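Bifunctional pinoresinol-lariciresinol reductase 1 (PDB 1QYD) catalyses the NADPH-dependent, enantioselective reduction of pinoresinol to lariciresinol and then of lariciresinol to secoisolariciresinol in lignan biosynthesis. Local coordinates at residues R269-L272 with Y273-F277; G162-G166 with S167-L171; S262-E265 with K266-R269; E125-Q129 with P130-T134. All blocks are in the same frame, centred on the assembly; numbering follows the deposited sequence.

Contact 1: residues R269-L272 with Y273-F277; sequences RCHL and YQIFF
The short helix 272-275 starts from His-271, its N-cap residue, whose carbonyl serves two backbone donors of the first turn. His-271 O accepts Ile-275 N at 2.7 Å in an almost straight bond. It also takes Gln-274 N at 2.8 Å, a more bent bond. One residue on, Phe-276 N reaches Leu-272 O at 3.3 Å, just where the chain leaves helical geometry. The side chains repeat this spacing. With CG anti to the backbone N (chi1 -178°), Leu-272 brings CD1 to the edge of the Phe-276 ring, 3.4 Å from CE2, while Ile-275 CG2 sits over the middle of one face of that ring. Before the helix, Arg-269 runs alongside Tyr-273, with Arg-269 CB 3.8 Å from Tyr-273 CE2 and the guanidinium and ring planes steeply inclined. His-271 is inferred to bind substrate, which places this helix start beside the probable pocket. Around the turn, Tyr-273 leans on Leu-255 of helix 252-258, Leu-272 and Ile-275 meet Phe-164 of helix 161-164, and Ile-275 and Phe-276 rest on Met-159 of strand 159-160.

Contact 2: residues G162-G166 with S167-L171; sequences GYFAG and SLAQL
Ser-167 links the end of helix 161-164 to the loop that follows, its one hydroxyl both giving and accepting a hydrogen bond. The acceptor half is an ST turn within the loop: Ala-169 N donates to Ser-167 OG at 3.2 Å with an N-H...O angle of 150°. The donor half reaches back to the helix, Ser-167 OG to Tyr-163 O at 3.0 Å, approaching from above the carbonyl plane. A first torsion of 53° holds OG between the backbone N and the carbonyl carbon, where Phe-164 O is a further 3.4 Å neighbour of Ser-167 OG. This is the tight, buried part of the contact. An alanine here removes the hydroxyl, and Tyr-163 O and Ala-169 N would probably both be left without this mate, the turn after the helix being held less firmly. Leu-168 and Ala-169 have positive phi angles, in the left-handed region, which lets the chain turn so that Ala-169 N meets Ser-167 OG. Leu-168 then packs on Val-232 and Trp-236 of helix 229-241.

Tyr-163 and Phe-164, both partly exposed residues, are joined to the loop more loosely. Tyr-163 comes within about 4 Å of Tyr-15, an inferred NADP(+)-binding residue, measured between the nearest side-chain atoms. Phe-164 packs instead on Leu-272 and Ile-275 of helix 272-275. Its side-chain link to the loop is slight: the Ala-169 methyl stands at the edge of its ring, with CB 4.4 Å from Phe-164 CD2.

Contact 3: residues S262-E265 with K266-R269; sequences SYEE and KIVR
Tyr-263 and Ile-267 make the apolar contact of this turn: Ile-267 CD1 touches the ring at an oblique angle, 3.4 Å from Tyr-263 CD2. The isoleucine carries CG1 beside its own backbone N (chi1 -73°), which sends the methyl back past Glu-264 N toward the tyrosine. Next to it, Val-268 presses CG1 against Glu-264 O at 3.2 Å. Lys-266 doubles back on the preceding loop, its CG 3.6 Å from Tyr-263 N. The lysine's chain then bends at its last torsion, chi4 -78°, so that NZ ends beside the backbone of Ser-262.

These contacts belong to the short, weakly bonded helix 265-268, entered from the loop that follows helix 252-258. Its one backbone bond across the contact is weak, Arg-269 N to Glu-265 O at 3.5 Å. The aliphatic part of Arg-269 lies against the same oxygen, and its guanidinium is nearly parallel to the Glu-265 carboxylate, the planes 12° apart. With Glu-265 OE1 4.6 Å from Arg-269 NH1, any attraction acts at a distance and not as a salt bridge.

Further out, Lys-266 NZ makes weak hydrogen bonds to Met-258 O and Lys-259 O at the exit of helix 252-258. With a methionine in its place, those two carbonyls would probably lose their cationic partner, and helix 265-268 its tie to the end of helix 252-258. Tyr-263 also packs on Pro-130, and its ring meets His-91 of the second subunit, while Ser-262 packs on Arg-36 of that subunit.

Contact 4: residues E125-Q129 with P130-T134; sequences EHALQ and PGSIT
A cis peptide bond between Gln-129 and Pro-130 brings the two arms of this bend together. It draws Gln-129 CA and Pro-130 CA to 3.2 Å and folds the chain back on itself. Ser-132 points its CB at the incoming arm, 3.6 Å from Leu-128 O and 3.9 Å from Gln-129 CA. A chi1 of -179°, OG anti to the backbone N, carries OG on toward Ala-127 O, where it stands 3.8 Å away, a distance of packing. The reversal is completed by a type I beta turn from Pro-130 to Ile-133, closed by Ile-133 N donating to Pro-130 O at 3.0 Å. This turn leads into helix 133-147, which follows the last strand, 111-113, of the Rossmann-type parallel sheet and carries Lys-138, the inferred proton acceptor. Gly-131 comes within about 6 Å of the side chain of His-271, nearest atoms taken, placing the bend beside the probable substrate site. On the incoming arm, Leu-128 packs on Cys-270 and Tyr-273, and Ala-127 on Gln-274. Gln-129 is turned the other way, bent at chi2, and its exposed side chain packs on Lys-98 of the second subunit.

Contacts 1 and 2 are the buried pair, whereas contacts 3 and 4 are only partly buried and reach the second subunit. Contact 1 is central: it shares Arg-269 with contact 3, and it touches contact 2 through Leu-272 and Phe-276, and contact 4 through Cys-270 and Gln-274. Contacts 3 and 4 meet as Ile-267 packs on Gly-131 and Pro-130, while contacts 2 and 4 stay about 11 Å apart at their nearest atoms. Chemistry follows position: helix-start backbone bonds in contact 1, a serine hydroxyl in contact 2, charged and aliphatic chains around a weakly bonded helix in contact 3, and a cis-proline bend in contact 4.

Contact 1: residues R269-L272 with Y273-F277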
loop_
_atom_site.group_PDB
_atom_site.type_symbol
_atom_site.label_atom_id
_atom_site.label_comp_id
_atom_site.label_asym_id
_atom_site.label_seq_id
_atom_site.Cartn_x
_atom_site.Cartn_y
_atom_site.Cartn_z
ATOM N N ARG A 269 8.529 -4.401 -14.050
ATOM C CA ARG A 269 8.922 -5.722 -14.521
ATOM C C ARG A 269 7.876 -6.626 -13.865
ATOM O O ARG A 269 7.553 -6.384 -12.708
ATOM C CB ARG A 269 10.357 -6.060 -14.046
ATOM C CG ARG A 269 11.438 -5.234 -14.776
ATOM C CD ARG A 269 12.891 -5.581 -14.466
ATOM N NE ARG A 269 13.786 -4.578 -15.060
ATOM C CZ ARG A 269 14.743 -3.926 -14.362
ATOM N NH1 ARG A 269 14.968 -4.157 -13.061
ATOM N NH2 ARG A 269 15.442 -2.944 -14.929
ATOM N N CYS A 270 7.282 -7.622 -14.525
ATOM C CA CYS A 270 6.189 -8.478 -14.033
ATOM C C CYS A 270 4.900 -7.705 -14.011
ATOM O O CYS A 270 4.195 -7.484 -13.026
ATOM C CB CYS A 270 6.389 -9.077 -12.606
ATOM S SG CYS A 270 6.284 -8.055 -11.120
ATOM N N HIS A 271 4.655 -7.362 -15.264
ATOM C CA HIS A 271 3.576 -6.533 -15.756
ATOM C C HIS A 271 4.080 -6.520 -17.176
ATOM O O HIS A 271 3.472 -7.080 -18.070
ATOM C CB HIS A 271 3.641 -5.187 -15.022
ATOM C CG HIS A 271 3.255 -3.914 -15.740
ATOM N ND1 HIS A 271 3.986 -2.809 -15.722
ATOM C CD2 HIS A 271 2.118 -3.690 -16.472
ATOM C CE1 HIS A 271 3.320 -1.922 -16.419
ATOM N NE2 HIS A 271 2.199 -2.450 -16.869
ATOM N N LEU A 272 5.275 -5.982 -17.372
ATOM C CA LEU A 272 5.972 -6.058 -18.637
ATOM C C LEU A 272 6.277 -7.515 -18.939
ATOM O O LEU A 272 6.524 -7.909 -20.077
ATOM C CB LEU A 272 7.220 -5.268 -18.485
ATOM C CG LEU A 272 8.167 -5.085 -19.610
ATOM C CD1 LEU A 272 7.555 -4.266 -20.712
ATOM C CD2 LEU A 272 9.371 -4.365 -19.054
ATOM N N TYR A 273 6.280 -8.312 -17.873
ATOM C CA TYR A 273 6.474 -9.730 -17.970
ATOM C C TYR A 273 5.125 -10.443 -18.079
ATOM O O TYR A 273 5.074 -11.587 -18.513
ATOM C CB TYR A 273 7.323 -10.152 -16.749
ATOM C CG TYR A 273 8.819 -9.750 -16.882
ATOM C CD1 TYR A 273 9.815 -10.744 -16.880
ATOM C CD2 TYR A 273 9.235 -8.419 -17.067
ATOM C CE1 TYR A 273 11.171 -10.432 -17.059
ATOM C CE2 TYR A 273 10.591 -8.095 -17.252
ATOM C CZ TYR A 273 11.553 -9.106 -17.250
ATOM O OH TYR A 273 12.893 -8.804 -17.463
ATOM N N GLN A 274 3.987 -9.811 -17.764
ATOM C CA GLN A 274 2.671 -10.401 -17.987
ATOM C C GLN A 274 2.246 -10.040 -19.399
ATOM O O GLN A 274 1.575 -10.837 -20.038
ATOM C CB GLN A 274 1.635 -9.840 -17.044
ATOM C CG GLN A 274 2.038 -9.645 -15.585
ATOM C CD GLN A 274 2.191 -10.854 -14.672
ATOM O OE1 GLN A 274 1.633 -11.941 -14.859
ATOM N NE2 GLN A 274 2.947 -10.652 -13.600
ATOM N N ILE A 275 2.570 -8.829 -19.894
ATOM C CA ILE A 275 2.386 -8.360 -21.280
ATOM C C ILE A 275 3.154 -9.212 -22.352
ATOM O O ILE A 275 2.571 -9.773 -23.293
ATOM C CB ILE A 275 2.859 -6.863 -21.398
ATOM C CG1 ILE A 275 2.044 -5.949 -20.552
ATOM C CG2 ILE A 275 2.654 -6.341 -22.801
ATOM C CD1 ILE A 275 2.628 -4.518 -20.570
ATOM N N PHE A 276 4.494 -9.317 -22.240
ATOM C CA PHE A 276 5.322 -9.996 -23.238
ATOM C C PHE A 276 5.972 -11.299 -22.730
ATOM O O PHE A 276 7.202 -11.416 -22.781
ATOM C CB PHE A 276 6.452 -9.027 -23.752
ATOM C CG PHE A 276 6.095 -7.583 -24.136
ATOM C CD1 PHE A 276 5.478 -7.307 -25.346
ATOM C CD2 PHE A 276 6.394 -6.528 -23.256
ATOM C CE1 PHE A 276 5.160 -5.987 -25.679
ATOM C CE2 PHE A 276 6.075 -5.204 -23.585
ATOM C CZ PHE A 276 5.458 -4.933 -24.804
ATOM N N PHE A 277 5.191 -12.278 -22.214
ATOM C CA PHE A 277 5.630 -13.612 -21.783
ATOM C C PHE A 277 4.487 -14.581 -21.505
ATOM O O PHE A 277 4.552 -15.737 -21.950
ATOM C CB PHE A 277 6.425 -13.646 -20.497
ATOM C CG PHE A 277 7.907 -13.392 -20.643
ATOM C CD1 PHE A 277 8.481 -12.286 -19.994
ATOM C CD2 PHE A 277 8.687 -14.241 -21.439
ATOM C CE1 PHE A 277 9.836 -12.022 -20.146
ATOM C CE2 PHE A 277 10.048 -13.965 -21.579
ATOM C CZ PHE A 277 10.618 -12.859 -20.937
#

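Contact 2: residues G162-G166 with S167-L171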
loop_
_atom_site.group_PDB
_atom_site.type_symbol
_atom_site.label_atom_id
_atom_site.label_comp_id
_atom_site.label_asym_id
_atom_site.label_seq_id
_atom_site.Cartn_x
_atom_site.Cartn_y
_atom_site.Cartn_z
ATOM N N GLY A 162 2.633 5.827 -26.244
ATOM C CA GLY A 162 3.679 6.687 -25.716
ATOM C C GLY A 162 4.253 6.233 -24.390
ATOM O O GLY A 162 4.796 7.027 -23.632
ATOM N N TYR A 163 4.120 4.961 -24.072
ATOM C CA TYR A 163 4.666 4.407 -22.850
ATOM C C TYR A 163 5.382 3.117 -23.192
ATOM O O TYR A 163 6.322 2.739 -22.496
ATOM C CB TYR A 163 3.562 4.095 -21.866
ATOM C CG TYR A 163 3.622 4.971 -20.643
ATOM C CD1 TYR A 163 4.625 4.789 -19.697
ATOM C CD2 TYR A 163 2.684 5.987 -20.489
ATOM C CE1 TYR A 163 4.692 5.640 -18.595
ATOM C CE2 TYR A 163 2.735 6.844 -19.391
ATOM C CZ TYR A 163 3.743 6.655 -18.462
ATOM O OH TYR A 163 3.798 7.484 -17.383
ATOM N N PHE A 164 4.921 2.407 -24.235
ATOM C CA PHE A 164 5.551 1.158 -24.618
ATOM C C PHE A 164 6.106 1.191 -26.033
ATOM O O PHE A 164 7.067 0.491 -26.298
ATOM C CB PHE A 164 4.534 -0.025 -24.423
ATOM C CG PHE A 164 4.326 -0.339 -22.937
ATOM C CD1 PHE A 164 3.188 0.137 -22.259
ATOM C CD2 PHE A 164 5.319 -1.004 -22.215
ATOM C CE1 PHE A 164 3.057 -0.035 -20.880
ATOM C CE2 PHE A 164 5.189 -1.172 -20.840
ATOM C CZ PHE A 164 4.061 -0.684 -20.176
ATOM N N ALA A 165 5.578 1.972 -26.969
ATOM C CA ALA A 165 6.145 2.068 -28.318
ATOM C C ALA A 165 7.128 3.211 -28.497
ATOM O O ALA A 165 7.803 3.383 -29.518
ATOM C CB ALA A 165 5.087 2.297 -29.364
ATOM N N GLY A 166 7.100 4.069 -27.475
ATOM C CA GLY A 166 8.004 5.195 -27.359
ATOM C C GLY A 166 9.337 4.605 -27.020
ATOM O O GLY A 166 10.247 4.646 -27.824
ATOM N N SER A 167 9.340 3.951 -25.863
ATOM C CA SER A 167 10.465 3.213 -25.344
ATOM C C SER A 167 10.845 1.968 -26.153
ATOM O O SER A 167 11.994 1.529 -26.061
ATOM C CB SER A 167 10.146 2.795 -23.932
ATOM O OG SER A 167 8.885 2.129 -23.978
ATOM N N LEU A 168 9.876 1.433 -26.932
ATOM C CA LEU A 168 9.884 0.149 -27.662
ATOM C C LEU A 168 9.824 -1.047 -26.696
ATOM O O LEU A 168 9.934 -2.209 -27.079
ATOM C CB LEU A 168 11.126 0.054 -28.575
ATOM C CG LEU A 168 10.954 -0.104 -30.090
ATOM C CD1 LEU A 168 9.795 0.690 -30.609
ATOM C CD2 LEU A 168 12.235 0.364 -30.772
ATOM N N ALA A 169 9.506 -0.675 -25.439
ATOM C CA ALA A 169 9.311 -1.435 -24.214
ATOM C C ALA A 169 10.567 -1.748 -23.393
ATOM O O ALA A 169 10.672 -2.771 -22.699
ATOM C CB ALA A 169 8.576 -2.725 -24.558
ATOM N N GLN A 170 11.520 -0.798 -23.377
ATOM C CA GLN A 170 12.788 -1.068 -22.727
ATOM C C GLN A 170 12.956 -0.681 -21.284
ATOM O O GLN A 170 12.600 0.399 -20.805
ATOM C CB GLN A 170 13.887 -0.444 -23.547
ATOM C CG GLN A 170 14.561 -1.601 -24.302
ATOM C CD GLN A 170 14.223 -1.756 -25.774
ATOM O OE1 GLN A 170 13.734 -2.771 -26.257
ATOM N NE2 GLN A 170 14.532 -0.748 -26.558
ATOM N N LEU A 171 13.565 -1.676 -20.644
ATOM C CA LEU A 171 13.863 -1.773 -19.219
ATOM C C LEU A 171 14.564 -0.594 -18.590
ATOM O O LEU A 171 14.866 -0.653 -17.391
ATOM C CB LEU A 171 14.764 -3.005 -18.892
ATOM C CG LEU A 171 14.462 -4.480 -19.185
ATOM C CD1 LEU A 171 15.502 -5.353 -18.526
ATOM C CD2 LEU A 171 13.123 -4.867 -18.618
#

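Contact 3: residues S262-E265 with K266-R269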
loop_
_atom_site.group_PDB
_atom_site.type_symbol
_atom_site.label_atom_id
_atom_site.label_comp_id
_atom_site.label_asym_id
_atom_site.label_seq_id
_atom_site.Cartn_x
_atom_site.Cartn_y
_atom_site.Cartn_z
ATOM N N SER A 262 14.075 -4.490 -6.083
ATOM C CA SER A 262 13.087 -3.732 -5.289
ATOM C C SER A 262 12.054 -2.840 -5.965
ATOM O O SER A 262 12.366 -2.058 -6.860
ATOM C CB SER A 262 13.820 -2.874 -4.239
ATOM O OG SER A 262 12.983 -2.539 -3.131
ATOM N N TYR A 263 10.830 -3.044 -5.438
ATOM C CA TYR A 263 9.556 -2.382 -5.710
ATOM C C TYR A 263 9.601 -1.182 -6.622
ATOM O O TYR A 263 10.531 -0.377 -6.591
ATOM C CB TYR A 263 8.952 -1.943 -4.405
ATOM C CG TYR A 263 7.635 -2.569 -3.978
ATOM C CD1 TYR A 263 7.600 -3.556 -2.978
ATOM C CD2 TYR A 263 6.444 -2.083 -4.508
ATOM C CE1 TYR A 263 6.384 -4.046 -2.495
ATOM C CE2 TYR A 263 5.213 -2.566 -4.037
ATOM C CZ TYR A 263 5.197 -3.539 -3.029
ATOM O OH TYR A 263 3.978 -3.967 -2.539
ATOM N N GLU A 264 8.552 -1.027 -7.413
ATOM C CA GLU A 264 8.455 -0.017 -8.467
ATOM C C GLU A 264 9.304 -0.412 -9.658
ATOM O O GLU A 264 8.994 -0.018 -10.782
ATOM C CB GLU A 264 8.910 1.412 -8.051
ATOM C CG GLU A 264 7.944 2.264 -7.217
ATOM C CD GLU A 264 6.746 2.804 -7.996
ATOM O OE1 GLU A 264 5.772 2.060 -8.141
ATOM O OE2 GLU A 264 6.786 3.957 -8.449
ATOM N N GLU A 265 10.370 -1.188 -9.414
ATOM C CA GLU A 265 11.302 -1.682 -10.429
ATOM C C GLU A 265 10.934 -3.119 -10.734
ATOM O O GLU A 265 11.106 -3.535 -11.873
ATOM C CB GLU A 265 12.739 -1.600 -9.901
ATOM C CG GLU A 265 13.891 -1.464 -10.909
ATOM C CD GLU A 265 15.065 -0.607 -10.411
ATOM O OE1 GLU A 265 15.715 0.013 -11.250
ATOM O OE2 GLU A 265 15.320 -0.546 -9.202
ATOM N N LYS A 266 10.466 -3.884 -9.742
ATOM C CA LYS A 266 9.923 -5.182 -10.057
ATOM C C LYS A 266 8.402 -5.159 -10.112
ATOM O O LYS A 266 7.766 -6.208 -10.124
ATOM C CB LYS A 266 10.375 -6.224 -9.057
ATOM C CG LYS A 266 10.381 -5.885 -7.603
ATOM C CD LYS A 266 10.493 -7.218 -6.900
ATOM C CE LYS A 266 11.051 -7.056 -5.490
ATOM N NZ LYS A 266 12.497 -6.874 -5.529
ATOM N N ILE A 267 7.777 -3.971 -10.116
ATOM C CA ILE A 267 6.339 -3.828 -10.356
ATOM C C ILE A 267 6.249 -3.612 -11.850
ATOM O O ILE A 267 5.427 -4.256 -12.489
ATOM C CB ILE A 267 5.689 -2.590 -9.673
ATOM C CG1 ILE A 267 5.583 -2.809 -8.190
ATOM C CG2 ILE A 267 4.266 -2.356 -10.205
ATOM C CD1 ILE A 267 5.015 -1.532 -7.531
ATOM N N VAL A 268 7.069 -2.721 -12.423
ATOM C CA VAL A 268 7.062 -2.483 -13.861
ATOM C C VAL A 268 7.537 -3.706 -14.619
ATOM O O VAL A 268 7.027 -3.997 -15.698
ATOM C CB VAL A 268 7.946 -1.245 -14.255
ATOM C CG1 VAL A 268 7.365 -0.054 -13.489
ATOM C CG2 VAL A 268 9.443 -1.424 -13.974
ATOM N N ARG A 269 8.529 -4.401 -14.050
ATOM C CA ARG A 269 8.922 -5.722 -14.521
ATOM C C ARG A 269 7.876 -6.626 -13.865
ATOM O O ARG A 269 7.553 -6.384 -12.708
ATOM C CB ARG A 269 10.357 -6.060 -14.046
ATOM C CG ARG A 269 11.438 -5.234 -14.776
ATOM C CD ARG A 269 12.891 -5.581 -14.466
ATOM N NE ARG A 269 13.786 -4.578 -15.060
ATOM C CZ ARG A 269 14.743 -3.926 -14.362
ATOM N NH1 ARG A 269 14.968 -4.157 -13.061
ATOM N NH2 ARG A 269 15.442 -2.944 -14.929
#

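Contact 4: residues E125-Q129 with P130-T134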
loop_
_atom_site.group_PDB
_atom_site.type_symbol
_atom_site.label_atom_id
_atom_site.label_comp_id
_atom_site.label_asym_id
_atom_site.label_seq_id
_atom_site.Cartn_x
_atom_site.Cartn_y
_atom_site.Cartn_z
ATOM N N GLU A 125 -5.400 -12.462 -13.392
ATOM C CA GLU A 125 -4.196 -11.893 -12.825
ATOM C C GLU A 125 -3.681 -12.622 -11.562
ATOM O O GLU A 125 -3.854 -12.322 -10.374
ATOM C CB GLU A 125 -4.443 -10.392 -12.624
ATOM C CG GLU A 125 -4.799 -9.596 -13.905
ATOM C CD GLU A 125 -3.919 -9.535 -15.173
ATOM O OE1 GLU A 125 -2.781 -10.007 -15.230
ATOM O OE2 GLU A 125 -4.404 -8.969 -16.151
ATOM N N HIS A 126 -3.220 -13.765 -12.110
ATOM C CA HIS A 126 -2.461 -14.949 -11.671
ATOM C C HIS A 126 -0.982 -14.587 -11.528
ATOM O O HIS A 126 -0.108 -15.435 -11.368
ATOM C CB HIS A 126 -2.606 -16.018 -12.756
ATOM C CG HIS A 126 -2.461 -15.344 -14.137
ATOM N ND1 HIS A 126 -3.459 -14.821 -14.838
ATOM C CD2 HIS A 126 -1.300 -15.041 -14.816
ATOM C CE1 HIS A 126 -2.955 -14.214 -15.878
ATOM N NE2 HIS A 126 -1.652 -14.344 -15.868
ATOM N N ALA A 127 -0.779 -13.282 -11.733
ATOM C CA ALA A 127 0.429 -12.511 -11.827
ATOM C C ALA A 127 1.479 -12.644 -10.763
ATOM O O ALA A 127 1.201 -12.874 -9.584
ATOM C CB ALA A 127 0.038 -11.064 -11.909
ATOM N N LEU A 128 2.705 -12.468 -11.272
ATOM C CA LEU A 128 3.912 -12.484 -10.465
ATOM C C LEU A 128 3.816 -11.240 -9.584
ATOM O O LEU A 128 3.325 -10.197 -10.018
ATOM C CB LEU A 128 5.179 -12.370 -11.334
ATOM C CG LEU A 128 5.491 -13.297 -12.525
ATOM C CD1 LEU A 128 6.345 -12.528 -13.539
ATOM C CD2 LEU A 128 6.161 -14.577 -12.041
ATOM N N GLN A 129 4.262 -11.338 -8.332
ATOM C CA GLN A 129 4.259 -10.239 -7.371
ATOM C C GLN A 129 5.477 -9.327 -7.658
ATOM O O GLN A 129 6.345 -9.790 -8.420
ATOM C CB GLN A 129 4.312 -10.849 -5.944
ATOM C CG GLN A 129 3.415 -12.074 -5.607
ATOM C CD GLN A 129 3.729 -13.390 -6.357
ATOM O OE1 GLN A 129 4.862 -13.900 -6.367
ATOM N NE2 GLN A 129 2.728 -13.964 -7.038
ATOM N N PRO A 130 5.671 -8.058 -7.166
ATOM C CA PRO A 130 4.810 -7.242 -6.297
ATOM C C PRO A 130 3.625 -6.604 -6.979
ATOM O O PRO A 130 2.558 -6.536 -6.365
ATOM C CB PRO A 130 5.687 -6.169 -5.715
ATOM C CG PRO A 130 7.086 -6.603 -6.014
ATOM C CD PRO A 130 6.906 -7.296 -7.349
ATOM N N GLY A 131 3.876 -6.143 -8.228
ATOM C CA GLY A 131 2.949 -5.496 -9.165
ATOM C C GLY A 131 1.636 -6.214 -9.468
ATOM O O GLY A 131 0.902 -5.870 -10.391
ATOM N N SER A 132 1.379 -7.254 -8.679
ATOM C CA SER A 132 0.130 -7.982 -8.574
ATOM C C SER A 132 -0.872 -7.133 -7.747
ATOM O O SER A 132 -2.078 -7.327 -7.866
ATOM C CB SER A 132 0.503 -9.300 -7.922
ATOM O OG SER A 132 -0.623 -10.128 -7.765
ATOM N N ILE A 133 -0.386 -6.179 -6.912
ATOM C CA ILE A 133 -1.101 -5.191 -6.085
ATOM C C ILE A 133 -2.046 -4.285 -6.859
ATOM O O ILE A 133 -3.155 -3.993 -6.436
ATOM C CB ILE A 133 0.006 -4.400 -5.335
ATOM C CG1 ILE A 133 -0.141 -4.766 -3.871
ATOM C CG2 ILE A 133 -0.031 -2.886 -5.544
ATOM C CD1 ILE A 133 -1.298 -4.099 -3.070
ATOM N N THR A 134 -1.624 -3.829 -8.027
ATOM C CA THR A 134 -2.419 -2.970 -8.877
ATOM C C THR A 134 -3.722 -3.670 -9.220
ATOM O O THR A 134 -4.804 -3.084 -9.129
ATOM C CB THR A 134 -1.567 -2.668 -10.133
ATOM O OG1 THR A 134 -0.495 -1.863 -9.658
ATOM C CG2 THR A 134 -2.286 -1.950 -11.248
#